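Local atomic coordinates of putative NADPH-dependent oxidoreductase (PDB entry 3DB2), a protein that probably catalyses NADPH-dependent oxidation or reduction of a substrate not yet identified, as a two-domain dehydrogenase of the GFO/IDH/MocA family. Residues 147-152 with 244-249; 250-255 with 273-278; 31-36 with 64-69. All blocks are in the same frame, centred on the assembly; numbering follows the deposited sequence.

From the N terminus, contact 3 comes first: it closes a 27-residue excursion within the Rossmann domain, bringing the turn before strand 69-72 back onto strand 30-36. Contact 1 follows in the C-terminal domain, where it bridges 91 residues to pair strand 147-155 with strand 240-247. Contact 2 then closes the short link between the consecutive strands 250-256 and 271-278. The three loops run in series, neither nesting nor crossing. Contacts 1 and 2 share one mixed sheet, joined by the bond Val245 O to Leu252 N (2.8 Å), and both touch the second subunit. Contact 3 lies on the opposite side of the chain's centre, its own centre about 44 Å from the centre of either.

Contact 1: 147-152 with 244-249; sequences VSSIEA and NVYGTK
Glu151 reaches across to the neighbouring strand, CG opposite the carbonyl carbon (chi1 -55°) and the chain extended beyond it, and its OE1 takes two donors. Tyr246 OH bonds to Glu151 OE1 at 2.7 Å, arriving from above the carboxylate plane, while Asn244 ND2 reaches the same OE1 at 3.2 Å, nearly in line with the C-O bond and almost in its own amide plane. The carboxylate stands 71° to the tyrosine ring, and Glu151 CG lies in the ring plane, at the edge near CE2 (3.9 Å). Glu151 OE2 is held by Tyr230 of the second subunit, so both buried oxygens are engaged.

On the face of Ile150, Val245 CG2 lies beside Ile150 CG1 at 4.0 Å and Val245 CG1 meets Val147 CG2 at 3.8 Å. These side chains turn toward helices that cover the sheet of the GFO/IDH/MocA C-terminal domain: Ile139 and Met135 of helix 130-140, Leu190 and Leu194 of helix 183-194. Antiparallel pairing sets the register, with Glu151 N to Asn244 O and Asn244 N to Glu151 O both 2.8 Å. Tyr246 faces two residues, receiving Ser148 N at its O (3.0 Å) and giving its N to Ser149 O (3.1 Å), as in a classic beta bulge; helix-like angles at Ser148 put both serine hydroxyls near Asn234 of the second subunit, whose ND2 bonds Ser148 OG and, weakly, Ser149 OG.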
loop_
_atom_site.group_PDB
_atom_site.type_symbol
_atom_site.label_atom_id
_atom_site.label_comp_id
_atom_site.label_asym_id
_atom_site.label_seq_id
_atom_site.Cartn_x
_atom_site.Cartn_y
_atom_site.Cartn_z
ATOM N N VAL C 147 -6.163 -15.276 2.681
ATOM C CA VAL C 147 -5.550 -13.953 2.618
ATOM C C VAL C 147 -4.051 -13.993 2.855
ATOM O O VAL C 147 -3.550 -14.623 3.786
ATOM C CB VAL C 147 -6.102 -13.001 3.691
ATOM C CG1 VAL C 147 -5.295 -11.677 3.604
ATOM C CG2 VAL C 147 -7.585 -12.797 3.514
ATOM N N SER C 148 -3.317 -13.276 2.019
ATOM C CA SER C 148 -1.871 -13.128 2.130
ATOM C C SER C 148 -1.546 -11.779 2.790
ATOM O O SER C 148 -0.878 -11.727 3.814
ATOM C CB SER C 148 -1.137 -13.176 0.786
ATOM O OG SER C 148 -1.827 -12.526 -0.274
ATOM N N SER C 149 -2.066 -10.729 2.160
ATOM C CA SER C 149 -1.778 -9.369 2.628
ATOM C C SER C 149 -2.999 -8.452 2.460
ATOM O O SER C 149 -3.931 -8.717 1.715
ATOM C CB SER C 149 -0.588 -8.790 1.884
ATOM O OG SER C 149 -0.822 -8.592 0.512
ATOM N N ILE C 150 -2.936 -7.322 3.184
ATOM C CA ILE C 150 -3.941 -6.279 3.111
ATOM C C ILE C 150 -3.227 -4.928 3.023
ATOM O O ILE C 150 -2.181 -4.757 3.617
ATOM C CB ILE C 150 -4.906 -6.294 4.301
ATOM C CG1 ILE C 150 -5.813 -7.520 4.319
ATOM C CG2 ILE C 150 -5.723 -4.997 4.367
ATOM C CD1 ILE C 150 -6.609 -7.607 5.608
ATOM N N GLU C 151 -3.812 -3.991 2.259
ATOM C CA GLU C 151 -3.302 -2.630 2.219
ATOM C C GLU C 151 -4.434 -1.674 2.621
ATOM O O GLU C 151 -5.469 -1.750 1.976
ATOM C CB GLU C 151 -2.805 -2.228 0.827
ATOM C CG GLU C 151 -1.766 -3.202 0.310
ATOM C CD GLU C 151 -1.729 -3.223 -1.213
ATOM O OE1 GLU C 151 -2.651 -2.702 -1.878
ATOM O OE2 GLU C 151 -0.756 -3.828 -1.722
ATOM N N ALA C 152 -4.216 -0.887 3.644
ATOM C CA ALA C 152 -5.229 0.010 4.188
ATOM C C ALA C 152 -4.698 1.436 4.099
ATOM O O ALA C 152 -3.488 1.629 4.284
ATOM C CB ALA C 152 -5.556 -0.343 5.626
ATOM N N ASN C 244 -7.591 -2.922 0.617
ATOM C CA ASN C 244 -7.401 -3.888 -0.461
ATOM C C ASN C 244 -6.990 -5.178 0.268
ATOM O O ASN C 244 -6.067 -5.187 1.073
ATOM C CB ASN C 244 -6.319 -3.531 -1.462
ATOM C CG ASN C 244 -6.555 -2.184 -2.130
ATOM O OD1 ASN C 244 -7.679 -1.863 -2.449
ATOM N ND2 ASN C 244 -5.515 -1.415 -2.336
ATOM N N VAL C 245 -7.686 -6.242 -0.024
ATOM C CA VAL C 245 -7.435 -7.563 0.514
ATOM C C VAL C 245 -7.084 -8.506 -0.657
ATOM O O VAL C 245 -7.858 -8.576 -1.607
ATOM C CB VAL C 245 -8.672 -8.107 1.228
ATOM C CG1 VAL C 245 -8.383 -9.433 1.888
ATOM C CG2 VAL C 245 -9.169 -7.087 2.254
ATOM N N TYR C 246 -5.961 -9.172 -0.530
ATOM C CA TYR C 246 -5.456 -10.082 -1.546
ATOM C C TYR C 246 -5.653 -11.518 -1.047
ATOM O O TYR C 246 -5.092 -11.846 0.007
ATOM C CB TYR C 246 -3.974 -9.789 -1.796
ATOM C CG TYR C 246 -3.819 -8.356 -2.294
ATOM C CD1 TYR C 246 -4.100 -8.041 -3.614
ATOM C CD2 TYR C 246 -3.412 -7.320 -1.459
ATOM C CE1 TYR C 246 -3.966 -6.746 -4.077
ATOM C CE2 TYR C 246 -3.280 -6.030 -1.952
ATOM C CZ TYR C 246 -3.556 -5.723 -3.256
ATOM O OH TYR C 246 -3.439 -4.424 -3.775
ATOM N N GLY C 247 -6.406 -12.284 -1.816
ATOM C CA GLY C 247 -6.787 -13.650 -1.500
ATOM C C GLY C 247 -6.332 -14.591 -2.595
ATOM O O GLY C 247 -6.021 -14.101 -3.697
ATOM N N THR C 248 -6.247 -15.898 -2.266
ATOM C CA THR C 248 -5.687 -16.828 -3.270
ATOM C C THR C 248 -6.680 -17.101 -4.385
ATOM O O THR C 248 -6.265 -17.515 -5.476
ATOM C CB THR C 248 -5.222 -18.151 -2.623
ATOM O OG1 THR C 248 -6.342 -18.634 -1.856
ATOM C CG2 THR C 248 -4.064 -17.967 -1.646
ATOM N N LYS C 249 -7.968 -16.883 -4.151
ATOM C CA LYS C 249 -9.016 -17.026 -5.138
ATOM C C LYS C 249 -9.555 -15.693 -5.656
ATOM O O LYS C 249 -10.139 -15.615 -6.727
ATOM C CB LYS C 249 -10.244 -17.750 -4.579
ATOM C CG LYS C 249 -10.082 -19.139 -4.006
ATOM C CD LYS C 249 -11.440 -19.817 -3.858
ATOM C CE LYS C 249 -11.951 -19.897 -2.444
ATOM N NZ LYS C 249 -11.359 -20.967 -1.595
#

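Contact 2: 250-255 with 273-278; sequences ANLFYQ and LIKREF
Phe253 turns the edge of its ring to the guanidinium of Arg276, which offers a face: Phe253 CE2 stands 3.7 Å above the guanidinium plane, offset toward its rim, and Arg276 NE lies near the plane of the ring. The two planes are 71° apart, so the groups meet edge to face and the charge does not sit over the aromatic face. Across the ring from CE2, Phe253 CD1 comes within 3.2 Å of Asn244 OD1 on the next strand.

Arg276 leaves the backbone with CG opposite N (chi1 174°) and passes the CE2 corner of the ring; the bend at chi3 brings NE back beside CE2, where CB also lies. The head is held by Asp292 through a salt bridge at NE and by Gly239 O of the second subunit at NH1. Asn251, on the same face, gives its ND2 to Pro238 O of the second subunit, and its OD1 accepts from Gly247 N.

On the other face Leu273 CD1 touches both Leu252 CB and Tyr254 CB, 4.0 Å from each, and Leu252 CD2 lies 4.1 Å from Lys275 CG. Leu273 and Tyr254 also pack on Met135 of helix 130-140. Lys275 continues outward to a salt bridge with Glu143 and a second, weakly bonded one with Glu277 OE1; Glu277 OE2 pairs with Arg291 in a salt bridge.

Two hydrogen-bonded pairs fix the backbone, Asn251 with Arg276 and Phe253 with Ile274. This is antiparallel pairing of consecutive strands toward one side of the large C-terminal sheet, one face packed on a helix and the other meeting the second subunit, an arrangement found in GFO/IDH/MocA dehydrogenases.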
loop_
_atom_site.group_PDB
_atom_site.type_symbol
_atom_site.label_atom_id
_atom_site.label_comp_id
_atom_site.label_asym_id
_atom_site.label_seq_id
_atom_site.Cartn_x
_atom_site.Cartn_y
_atom_site.Cartn_z
ATOM N N ALA C 250 -9.399 -14.624 -4.845
ATOM C CA ALA C 250 -10.031 -13.357 -5.217
ATOM C C ALA C 250 -9.440 -12.188 -4.419
ATOM O O ALA C 250 -9.037 -12.433 -3.282
ATOM C CB ALA C 250 -11.536 -13.454 -4.955
ATOM N N ASN C 251 -9.453 -11.003 -5.014
ATOM C CA ASN C 251 -9.061 -9.800 -4.259
ATOM C C ASN C 251 -10.275 -8.909 -4.005
ATOM O O ASN C 251 -11.177 -8.863 -4.826
ATOM C CB ASN C 251 -8.034 -9.028 -5.049
ATOM C CG ASN C 251 -6.766 -9.793 -5.314
ATOM O OD1 ASN C 251 -6.315 -10.607 -4.541
ATOM N ND2 ASN C 251 -6.164 -9.518 -6.477
ATOM N N LEU C 252 -10.269 -8.184 -2.895
ATOM C CA LEU C 252 -11.296 -7.191 -2.624
ATOM C C LEU C 252 -10.685 -5.785 -2.609
ATOM O O LEU C 252 -9.606 -5.615 -2.011
ATOM C CB LEU C 252 -11.922 -7.453 -1.273
ATOM C CG LEU C 252 -12.459 -8.835 -0.981
ATOM C CD1 LEU C 252 -12.848 -8.958 0.479
ATOM C CD2 LEU C 252 -13.634 -9.124 -1.911
ATOM N N PHE C 253 -11.398 -4.866 -3.204
ATOM C CA PHE C 253 -11.015 -3.446 -3.222
ATOM C C PHE C 253 -12.179 -2.611 -2.703
ATOM O O PHE C 253 -13.223 -2.521 -3.327
ATOM C CB PHE C 253 -10.657 -2.962 -4.624
ATOM C CG PHE C 253 -9.638 -3.821 -5.341
ATOM C CD1 PHE C 253 -8.336 -3.874 -4.879
ATOM C CD2 PHE C 253 -10.012 -4.552 -6.467
ATOM C CE1 PHE C 253 -7.402 -4.654 -5.551
ATOM C CE2 PHE C 253 -9.076 -5.349 -7.127
ATOM C CZ PHE C 253 -7.793 -5.421 -6.637
ATOM N N TYR C 254 -11.981 -1.993 -1.557
ATOM C CA TYR C 254 -12.961 -1.156 -0.879
ATOM C C TYR C 254 -12.464 0.297 -0.843
ATOM O O TYR C 254 -11.281 0.524 -0.561
ATOM C CB TYR C 254 -13.191 -1.637 0.536
ATOM C CG TYR C 254 -14.028 -0.810 1.471
ATOM C CD1 TYR C 254 -15.407 -0.733 1.316
ATOM C CD2 TYR C 254 -13.461 -0.102 2.533
ATOM C CE1 TYR C 254 -16.172 0.029 2.173
ATOM C CE2 TYR C 254 -14.251 0.652 3.398
ATOM C CZ TYR C 254 -15.608 0.717 3.214
ATOM O OH TYR C 254 -16.437 1.446 4.046
ATOM N N GLN C 255 -13.369 1.204 -1.130
ATOM C CA GLN C 255 -13.213 2.639 -1.065
ATOM C C GLN C 255 -14.374 3.269 -0.301
ATOM O O GLN C 255 -15.514 2.917 -0.577
ATOM C CB GLN C 255 -13.180 3.281 -2.465
ATOM C CG GLN C 255 -11.879 3.171 -3.218
ATOM C CD GLN C 255 -10.827 4.189 -2.832
ATOM O OE1 GLN C 255 -11.090 5.157 -2.117
ATOM N NE2 GLN C 255 -9.586 4.004 -3.290
ATOM N N LEU C 273 -17.450 -1.731 -2.953
ATOM C CA LEU C 273 -16.625 -2.924 -2.714
ATOM C C LEU C 273 -16.580 -3.702 -4.032
ATOM O O LEU C 273 -17.648 -3.966 -4.568
ATOM C CB LEU C 273 -17.156 -3.765 -1.578
ATOM C CG LEU C 273 -16.461 -5.104 -1.275
ATOM C CD1 LEU C 273 -15.008 -4.927 -0.888
ATOM C CD2 LEU C 273 -17.211 -5.884 -0.209
ATOM N N ILE C 274 -15.374 -4.019 -4.481
ATOM C CA ILE C 274 -15.274 -4.725 -5.779
ATOM C C ILE C 274 -14.487 -5.984 -5.516
ATOM O O ILE C 274 -13.529 -5.958 -4.760
ATOM C CB ILE C 274 -14.669 -3.789 -6.822
ATOM C CG1 ILE C 274 -15.684 -2.754 -7.368
ATOM C CG2 ILE C 274 -13.995 -4.595 -7.922
ATOM C CD1 ILE C 274 -16.413 -3.282 -8.596
ATOM N N LYS C 275 -14.913 -7.099 -6.093
ATOM C CA LYS C 275 -14.258 -8.379 -6.065
ATOM C C LYS C 275 -13.588 -8.651 -7.424
ATOM O O LYS C 275 -14.242 -8.581 -8.464
ATOM C CB LYS C 275 -15.240 -9.517 -5.801
ATOM C CG LYS C 275 -14.681 -10.879 -5.485
ATOM C CD LYS C 275 -15.780 -11.952 -5.598
ATOM C CE LYS C 275 -15.505 -13.140 -4.686
ATOM N NZ LYS C 275 -16.454 -14.257 -4.957
ATOM N N ARG C 276 -12.309 -8.957 -7.375
ATOM C CA ARG C 276 -11.560 -9.328 -8.574
ATOM C C ARG C 276 -11.317 -10.832 -8.523
ATOM O O ARG C 276 -10.650 -11.287 -7.584
ATOM C CB ARG C 276 -10.249 -8.560 -8.688
ATOM C CG ARG C 276 -9.410 -9.077 -9.878
ATOM C CD ARG C 276 -8.170 -8.188 -10.060
ATOM N NE ARG C 276 -8.663 -6.887 -10.528
ATOM C CZ ARG C 276 -7.842 -5.886 -10.837
ATOM N NH1 ARG C 276 -6.533 -6.083 -10.714
ATOM N NH2 ARG C 276 -8.357 -4.738 -11.257
ATOM N N GLU C 277 -11.857 -11.592 -9.483
ATOM C CA GLU C 277 -11.764 -13.046 -9.359
ATOM C C GLU C 277 -11.497 -13.665 -10.717
ATOM O O GLU C 277 -11.685 -12.960 -11.705
ATOM C CB GLU C 277 -13.073 -13.620 -8.796
ATOM C CG GLU C 277 -14.219 -13.304 -9.737
ATOM C CD GLU C 277 -15.566 -13.825 -9.324
ATOM O OE1 GLU C 277 -15.620 -14.534 -8.307
ATOM O OE2 GLU C 277 -16.540 -13.489 -10.030
ATOM N N PHE C 278 -11.082 -14.922 -10.748
ATOM C CA PHE C 278 -10.898 -15.614 -12.018
ATOM C C PHE C 278 -12.291 -15.899 -12.577
ATOM O O PHE C 278 -13.136 -16.323 -11.794
ATOM C CB PHE C 278 -10.098 -16.902 -11.879
ATOM C CG PHE C 278 -8.754 -16.723 -11.203
ATOM C CD1 PHE C 278 -7.701 -16.178 -11.929
ATOM C CD2 PHE C 278 -8.574 -17.078 -9.882
ATOM C CE1 PHE C 278 -6.472 -16.004 -11.321
ATOM C CE2 PHE C 278 -7.341 -16.921 -9.274
ATOM C CZ PHE C 278 -6.298 -16.374 -10.004
#

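Contact 3: 31-36 with 64-69; sequences KLVTCY and REDVEM
The type I turn from Arg64 to Val67, closed by Val67 N to Arg64 O (3.2 Å), rests on strand 30-36 where helix-like angles at Val33 (-92°/-51°) let Val33 and Thr34 both point toward it. Arg64, extended from CG to NE, runs over Thr34: its CD touches Thr34 CG2 at 3.7 Å, and Thr34 CB lies over one face of the guanidinium, 3.8 Å from Arg64 NE. Val67 CG2 is shared, meeting Val33 CB and Thr34 CG2, each at 4.0 Å. Both methyls of Val33 lie against Asp66, CG2 at its O (3.7 Å) and CG1 beside its carboxylate.

The polar ends of Arg64 and Thr34 both look to Asp55, whose OD2 forms a salt bridge with Arg64 NE and a hydrogen bond with Thr34 OG1. An alanine in place of Arg64 would probably leave Asp55 without this charged mate and open a gap beside Thr34 CG2. The turn, whose Arg64 and Val67 carbonyls Lys91 reaches, leads from helix 58-62 into strand 69-72 of the parallel Rossmann sheet, where strand 6-11 lies between 69-72 and 30-36. Turn and strand therefore meet by van der Waals contact, while their polar link passes through Asp55, whose carboxylate is likely to stay ionised beside the arginine.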
loop_
_atom_site.group_PDB
_atom_site.type_symbol
_atom_site.label_atom_id
_atom_site.label_comp_id
_atom_site.label_asym_id
_atom_site.label_seq_id
_atom_site.Cartn_x
_atom_site.Cartn_y
_atom_site.Cartn_z
ATOM N N LYS C 31 -32.322 6.209 26.173
ATOM C CA LYS C 31 -32.931 7.448 26.647
ATOM C C LYS C 31 -31.853 8.407 27.142
ATOM O O LYS C 31 -31.186 8.147 28.145
ATOM C CB LYS C 31 -33.943 7.168 27.764
ATOM C CG LYS C 31 -34.352 8.339 28.612
ATOM C CD LYS C 31 -34.541 8.003 30.077
ATOM N N LEU C 32 -31.634 9.511 26.437
ATOM C CA LEU C 32 -30.713 10.527 26.935
ATOM C C LEU C 32 -31.364 11.298 28.088
ATOM O O LEU C 32 -32.346 12.004 27.854
ATOM C CB LEU C 32 -30.301 11.455 25.823
ATOM C CG LEU C 32 -29.248 12.542 25.921
ATOM C CD1 LEU C 32 -27.992 12.201 26.690
ATOM C CD2 LEU C 32 -28.808 12.937 24.503
ATOM N N VAL C 33 -30.788 11.150 29.266
ATOM C CA VAL C 33 -31.203 11.721 30.531
ATOM C C VAL C 33 -30.536 13.057 30.822
ATOM O O VAL C 33 -31.144 14.094 31.126
ATOM C CB VAL C 33 -30.841 10.762 31.696
ATOM C CG1 VAL C 33 -31.204 11.414 33.023
ATOM C CG2 VAL C 33 -31.504 9.409 31.578
ATOM N N THR C 34 -29.202 13.122 30.727
ATOM C CA THR C 34 -28.519 14.353 31.074
ATOM C C THR C 34 -27.209 14.440 30.307
ATOM O O THR C 34 -26.846 13.560 29.516
ATOM C CB THR C 34 -28.327 14.435 32.602
ATOM O OG1 THR C 34 -27.894 15.744 32.964
ATOM C CG2 THR C 34 -27.284 13.437 33.077
ATOM N N CYS C 35 -26.503 15.531 30.535
ATOM C CA CYS C 35 -25.222 15.836 29.934
ATOM C C CYS C 35 -24.364 16.668 30.878
ATOM O O CYS C 35 -24.803 17.397 31.796
ATOM C CB CYS C 35 -25.473 16.511 28.588
ATOM S SG CYS C 35 -25.941 18.270 28.751
ATOM N N TYR C 36 -23.059 16.550 30.670
ATOM C CA TYR C 36 -22.051 17.329 31.385
ATOM C C TYR C 36 -20.996 17.818 30.394
ATOM O O TYR C 36 -20.619 17.054 29.524
ATOM C CB TYR C 36 -21.438 16.490 32.509
ATOM C CG TYR C 36 -20.351 17.261 33.221
ATOM C CD1 TYR C 36 -20.657 18.239 34.158
ATOM C CD2 TYR C 36 -19.018 17.000 32.931
ATOM C CE1 TYR C 36 -19.655 18.947 34.806
ATOM C CE2 TYR C 36 -18.010 17.699 33.571
ATOM C CZ TYR C 36 -18.335 18.662 34.503
ATOM O OH TYR C 36 -17.321 19.358 35.130
ATOM N N ARG C 64 -27.542 10.536 39.536
ATOM C CA ARG C 64 -28.762 10.070 38.901
ATOM C C ARG C 64 -28.816 8.565 38.689
ATOM O O ARG C 64 -27.957 7.972 38.034
ATOM C CB ARG C 64 -28.882 10.755 37.544
ATOM C CG ARG C 64 -28.663 12.261 37.576
ATOM C CD ARG C 64 -29.067 12.814 36.223
ATOM N NE ARG C 64 -29.255 14.249 36.235
ATOM C CZ ARG C 64 -30.364 14.961 36.205
ATOM N NH1 ARG C 64 -31.559 14.400 36.162
ATOM N NH2 ARG C 64 -30.240 16.288 36.224
ATOM N N GLU C 65 -29.829 7.914 39.250
ATOM C CA GLU C 65 -29.950 6.469 39.258
ATOM C C GLU C 65 -30.435 5.970 37.904
ATOM O O GLU C 65 -30.261 4.799 37.575
ATOM C CB GLU C 65 -30.867 6.054 40.422
ATOM C CG GLU C 65 -30.411 6.657 41.755
ATOM C CD GLU C 65 -30.529 5.716 42.937
ATOM O OE1 GLU C 65 -30.968 4.560 42.750
ATOM O OE2 GLU C 65 -30.183 6.142 44.072
ATOM N N ASP C 66 -31.026 6.852 37.103
ATOM C CA ASP C 66 -31.506 6.484 35.781
ATOM C C ASP C 66 -30.387 6.712 34.760
ATOM O O ASP C 66 -30.535 6.407 33.579
ATOM C CB ASP C 66 -32.800 7.197 35.389
ATOM C CG ASP C 66 -32.820 8.690 35.602
ATOM O OD1 ASP C 66 -31.896 9.189 36.273
ATOM O OD2 ASP C 66 -33.766 9.343 35.094
ATOM N N VAL C 67 -29.235 7.215 35.196
ATOM C CA VAL C 67 -28.080 7.167 34.277
ATOM C C VAL C 67 -27.398 5.807 34.452
ATOM O O VAL C 67 -26.787 5.587 35.492
ATOM C CB VAL C 67 -27.099 8.317 34.494
ATOM C CG1 VAL C 67 -25.763 8.048 33.808
ATOM C CG2 VAL C 67 -27.720 9.587 33.943
ATOM N N GLU C 68 -27.552 4.942 33.449
ATOM C CA GLU C 68 -26.985 3.602 33.518
ATOM C C GLU C 68 -25.638 3.528 32.779
ATOM O O GLU C 68 -24.787 2.713 33.151
ATOM C CB GLU C 68 -27.952 2.555 32.959
ATOM C CG GLU C 68 -29.361 2.651 33.529
ATOM C CD GLU C 68 -30.266 1.563 32.994
ATOM O OE1 GLU C 68 -29.978 0.384 33.297
ATOM O OE2 GLU C 68 -31.251 1.890 32.298
HETATM N N MSE C 69 -25.511 4.346 31.750
HETATM C CA MSE C 69 -24.341 4.315 30.877
HETATM C C MSE C 69 -23.919 5.760 30.577
HETATM O O MSE C 69 -24.768 6.632 30.347
HETATM C CB MSE C 69 -24.698 3.707 29.511
HETATM C CG MSE C 69 -23.504 3.628 28.553
HETATM SE SE MSE C 69 -24.024 3.537 26.666
HETATM C CE MSE C 69 -25.607 2.459 26.819
#